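Local structure of CEL61B (Hypocrea jecorina, 2VTC) at residues Ile113-Glu119 with Leu132-Gln138. The protein is a copper-dependent lytic polysaccharide monooxygenase that oxidatively cleaves glycosidic bonds in cellulose, using a reducing agent and oxygen or hydrogen peroxide. Sequence-based numbering, arbitrary orientation.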
ATOM      1  N   ILE A 113      -5.262   8.073   0.222  1.00 16.62           N
ATOM      2  CA  ILE A 113      -4.292   7.110  -0.315  1.00 16.61           C
ATOM      3  C   ILE A 113      -2.945   7.405   0.329  1.00 16.70           C
ATOM      4  O   ILE A 113      -2.512   8.561   0.350  1.00 16.38           O
ATOM      5  CB  ILE A 113      -4.174   7.246  -1.864  1.00 17.19           C
ATOM      6  CG1 ILE A 113      -5.549   7.010  -2.522  1.00 17.14           C
ATOM      7  CG2 ILE A 113      -3.102   6.296  -2.407  1.00 16.59           C
ATOM      8  CD1 ILE A 113      -5.528   7.017  -4.033  1.00 18.38           C
ATOM      9  N   VAL A 114      -2.306   6.362   0.889  1.00 16.28           N
ATOM     10  CA  VAL A 114      -0.998   6.532   1.544  1.00 15.88           C
ATOM     11  C   VAL A 114      -0.047   5.412   1.077  1.00 15.40           C
ATOM     12  O   VAL A 114      -0.496   4.302   0.750  1.00 15.86           O
ATOM     13  CB  VAL A 114      -1.125   6.499   3.101  1.00 16.71           C
ATOM     14  CG1 VAL A 114      -1.949   7.691   3.641  1.00 16.28           C
ATOM     15  CG2 VAL A 114      -1.746   5.168   3.580  1.00 18.60           C
ATOM     16  N   THR A 115       1.253   5.728   1.036  1.00 15.60           N
ATOM     17  CA  THR A 115       2.288   4.738   0.693  1.00 15.09           C
ATOM     18  C   THR A 115       3.449   4.833   1.682  1.00 14.89           C
ATOM     19  O   THR A 115       3.878   5.928   2.063  1.00 14.84           O
ATOM     20  CB  THR A 115       2.814   4.925  -0.747  1.00 15.03           C
ATOM     21  OG1 THR A 115       1.688   5.035  -1.630  1.00 17.00           O
ATOM     22  CG2 THR A 115       3.652   3.736  -1.213  1.00 15.08           C
ATOM     23  N   TYR A 116       3.942   3.661   2.082  1.00 15.20           N
ATOM     24  CA  TYR A 116       5.046   3.571   3.055  1.00 14.88           C
ATOM     25  C   TYR A 116       6.190   2.766   2.439  1.00 15.45           C
ATOM     26  O   TYR A 116       5.990   2.004   1.465  1.00 16.14           O
ATOM     27  CB  TYR A 116       4.585   2.848   4.332  1.00 14.50           C
ATOM     28  CG  TYR A 116       3.417   3.481   5.073  1.00 14.56           C
ATOM     29  CD1 TYR A 116       3.623   4.342   6.150  1.00 14.46           C
ATOM     30  CD2 TYR A 116       2.091   3.185   4.702  1.00 13.97           C
ATOM     31  CE1 TYR A 116       2.546   4.936   6.827  1.00 15.60           C
ATOM     32  CE2 TYR A 116       1.016   3.763   5.367  1.00 15.91           C
ATOM     33  CZ  TYR A 116       1.246   4.623   6.435  1.00 14.82           C
ATOM     34  OH  TYR A 116       0.175   5.178   7.118  1.00 16.73           O
ATOM     35  N   VAL A 117       7.369   2.903   3.047  1.00 15.93           N
ATOM     36  CA  VAL A 117       8.534   2.069   2.694  1.00 15.93           C
ATOM     37  C   VAL A 117       9.204   1.534   3.964  1.00 15.77           C
ATOM     38  O   VAL A 117       9.142   2.165   5.004  1.00 15.51           O
ATOM     39  CB  VAL A 117       9.533   2.851   1.801  1.00 16.18           C
ATOM     40  CG1 VAL A 117      10.109   4.046   2.532  1.00 17.30           C
ATOM     41  CG2 VAL A 117      10.634   1.928   1.223  1.00 16.71           C
ATOM     42  N   VAL A 118       9.765   0.335   3.861  1.00 15.09           N
ATOM     43  CA  VAL A 118      10.526  -0.274   4.944  1.00 17.57           C
ATOM     44  C   VAL A 118      11.775  -0.947   4.353  1.00 16.51           C
ATOM     45  O   VAL A 118      11.731  -1.526   3.257  1.00 17.34           O
ATOM     46  CB  VAL A 118       9.706  -1.347   5.667  1.00 16.44           C
ATOM     47  CG1 VAL A 118       9.548  -2.544   4.789  1.00 24.32           C
ATOM     48  CG2 VAL A 118      10.391  -1.775   6.926  1.00 23.26           C
ATOM     49  N   GLU A 119      12.874  -0.903   5.106  1.00 16.85           N
ATOM     50  CA  GLU A 119      14.079  -1.635   4.712  1.00 17.35           C
ATOM     51  C   GLU A 119      14.079  -3.080   5.240  1.00 17.44           C
ATOM     52  O   GLU A 119      13.532  -3.368   6.308  1.00 17.67           O
ATOM     53  CB  GLU A 119      15.335  -0.880   5.169  1.00 17.48           C
ATOM     54  CG  GLU A 119      16.623  -1.451   4.540  1.00 17.47           C
ATOM     55  CD  GLU A 119      17.902  -0.726   4.976  1.00 19.11           C
ATOM     56  OE1 GLU A 119      17.828   0.305   5.676  1.00 18.56           O
ATOM     57  OE2 GLU A 119      18.989  -1.227   4.587  1.00 23.25           O
ATOM     58  N   LEU A 132       9.227  -5.539  10.107  1.00 16.29           N
ATOM     59  CA  LEU A 132       9.341  -4.375   9.222  1.00 15.44           C
ATOM     60  C   LEU A 132       8.846  -3.110   9.925  1.00 15.49           C
ATOM     61  O   LEU A 132       7.864  -3.148  10.673  1.00 15.18           O
ATOM     62  CB  LEU A 132       8.582  -4.604   7.914  1.00 15.86           C
ATOM     63  CG  LEU A 132       9.155  -5.674   6.979  1.00 15.45           C
ATOM     64  CD1 LEU A 132       8.214  -5.936   5.816  1.00 17.65           C
ATOM     65  CD2 LEU A 132      10.559  -5.268   6.463  1.00 17.23           C
ATOM     66  N   ARG A 133       9.549  -2.003   9.693  1.00 15.58           N
ATOM     67  CA  ARG A 133       9.187  -0.701  10.287  1.00 15.93           C
ATOM     68  C   ARG A 133       8.987   0.302   9.166  1.00 15.73           C
ATOM     69  O   ARG A 133       9.847   0.481   8.322  1.00 15.60           O
ATOM     70  CB  ARG A 133      10.245  -0.207  11.299  1.00 16.82           C
ATOM     71  CG  ARG A 133      10.572  -1.228  12.417  1.00 18.14           C
ATOM     72  CD  ARG A 133      11.635  -0.709  13.416  1.00 18.32           C
ATOM     73  NE  ARG A 133      11.151   0.519  14.030  1.00 19.28           N
ATOM     74  CZ  ARG A 133      10.441   0.566  15.157  1.00 20.96           C
ATOM     75  NH1 ARG A 133      10.214  -0.545  15.849  1.00 20.68           N
ATOM     76  NH2 ARG A 133       9.993   1.729  15.606  1.00 22.79           N
ATOM     77  N   TRP A 134       7.814   0.942   9.136  1.00 15.25           N
ATOM     78  CA  TRP A 134       7.380   1.680   7.969  1.00 14.50           C
ATOM     79  C   TRP A 134       7.526   3.181   8.102  1.00 14.17           C
ATOM     80  O   TRP A 134       7.282   3.747   9.163  1.00 15.73           O
ATOM     81  CB  TRP A 134       5.895   1.349   7.745  1.00 14.43           C
ATOM     82  CG  TRP A 134       5.718  -0.111   7.544  1.00 14.33           C
ATOM     83  CD1 TRP A 134       5.341  -1.036   8.490  1.00 12.76           C
ATOM     84  CD2 TRP A 134       5.921  -0.834   6.330  1.00 11.51           C
ATOM     85  NE1 TRP A 134       5.314  -2.299   7.943  1.00 13.71           N
ATOM     86  CE2 TRP A 134       5.647  -2.206   6.613  1.00 13.31           C
ATOM     87  CE3 TRP A 134       6.338  -0.471   5.033  1.00 13.24           C
ATOM     88  CZ2 TRP A 134       5.765  -3.210   5.645  1.00 13.07           C
ATOM     89  CZ3 TRP A 134       6.451  -1.486   4.065  1.00 12.79           C
ATOM     90  CH2 TRP A 134       6.164  -2.839   4.391  1.00 14.12           C
ATOM     91  N   VAL A 135       7.936   3.803   6.996  1.00 14.95           N
ATOM     92  CA  VAL A 135       8.087   5.243   6.905  1.00 15.45           C
ATOM     93  C   VAL A 135       7.163   5.777   5.809  1.00 15.82           C
ATOM     94  O   VAL A 135       7.228   5.317   4.692  1.00 15.43           O
ATOM     95  CB  VAL A 135       9.568   5.588   6.584  1.00 16.28           C
ATOM     96  CG1 VAL A 135       9.754   7.065   6.360  1.00 17.80           C
ATOM     97  CG2 VAL A 135      10.468   5.111   7.738  1.00 17.21           C
ATOM     98  N   LYS A 136       6.298   6.737   6.151  1.00 15.36           N
ATOM     99  CA  LYS A 136       5.362   7.292   5.151  1.00 16.64           C
ATOM    100  C   LYS A 136       6.100   8.135   4.110  1.00 17.22           C
ATOM    101  O   LYS A 136       6.824   9.062   4.476  1.00 18.56           O
ATOM    102  CB  LYS A 136       4.301   8.144   5.840  1.00 16.81           C
ATOM    103  CG  LYS A 136       3.198   8.643   4.879  1.00 17.17           C
ATOM    104  CD  LYS A 136       2.216   9.559   5.602  1.00 17.67           C
ATOM    105  CE  LYS A 136       1.067   8.781   6.270  1.00 16.78           C
ATOM    106  NZ  LYS A 136       0.235   9.661   7.166  1.00 17.72           N
ATOM    107  N   ILE A 137       5.908   7.821   2.830  1.00 17.89           N
ATOM    108  CA  ILE A 137       6.546   8.588   1.744  1.00 18.53           C
ATOM    109  C   ILE A 137       5.555   9.278   0.793  1.00 18.47           C
ATOM    110  O   ILE A 137       5.964  10.050  -0.086  1.00 19.57           O
ATOM    111  CB  ILE A 137       7.562   7.723   0.929  1.00 17.73           C
ATOM    112  CG1 ILE A 137       6.863   6.533   0.242  1.00 19.21           C
ATOM    113  CG2 ILE A 137       8.713   7.283   1.851  1.00 19.28           C
ATOM    114  CD1 ILE A 137       7.600   5.966  -0.947  1.00 20.07           C
ATOM    115  N   GLN A 138       4.266   8.999   0.974  1.00 17.77           N
ATOM    116  CA  GLN A 138       3.204   9.617   0.164  1.00 17.44           C
ATOM    117  C   GLN A 138       1.880   9.609   0.933  1.00 17.56           C
ATOM    118  O   GLN A 138       1.542   8.635   1.599  1.00 17.02           O
ATOM    119  CB  GLN A 138       3.073   8.874  -1.176  1.00 17.50           C
ATOM    120  CG  GLN A 138       1.942   9.344  -2.133  1.00 19.40           C
ATOM    121  CD  GLN A 138       0.576   8.741  -1.787  1.00 21.69           C
ATOM    122  OE1 GLN A 138       0.461   7.565  -1.386  1.00 20.21           O
ATOM    123  NE2 GLN A 138      -0.480   9.546  -1.956  1.00 22.39           N
TER
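Gln-138 and Thr-115 face each other where a classic beta bulge interrupts an antiparallel strand pair, and show how a glutamine at a bulge can continue the backbone pairing with its side-chain amide. At the bulge, Thr-115 O accepts from both Ile-137 N, at 2.9 Å, and Gln-138 N. From there the glutamine can be followed outward. Gln-138 CB lies 4.0 Å from Thr-115 CB; CG starts anti to the backbone N (chi1 177°), and a bend at chi2 (-82°) swings the amide alongside strand 113-119, bringing Gln-138 CD within 3.8 Å of Ile-113 O. Gln-138 OE1 accepts from Thr-115 OG1 at 2.8 Å and touches Ile-113 CG2, while Gln-138 NE2 gives a weak, bent bond to Ile-113 O at 3.2 Å. With an alanine in its place, Thr-115 OG1, also bonded to His-178, is likely to lose its amide acceptor and Ile-113 O its weak donor. Further along, Val-118 CG1 sits over the six-membered ring of Trp-134, 3.6 Å from its centroid, and presses against Leu-132 CD2. Strand 172-182 pairs with the other edge of strand 113-119, while Trp-161 and Val-163 of strand 160-164 cover the face bearing Thr-115 and Gln-138, with helix 150-156 against Ile-113, as expected for the AA9 beta-sandwich.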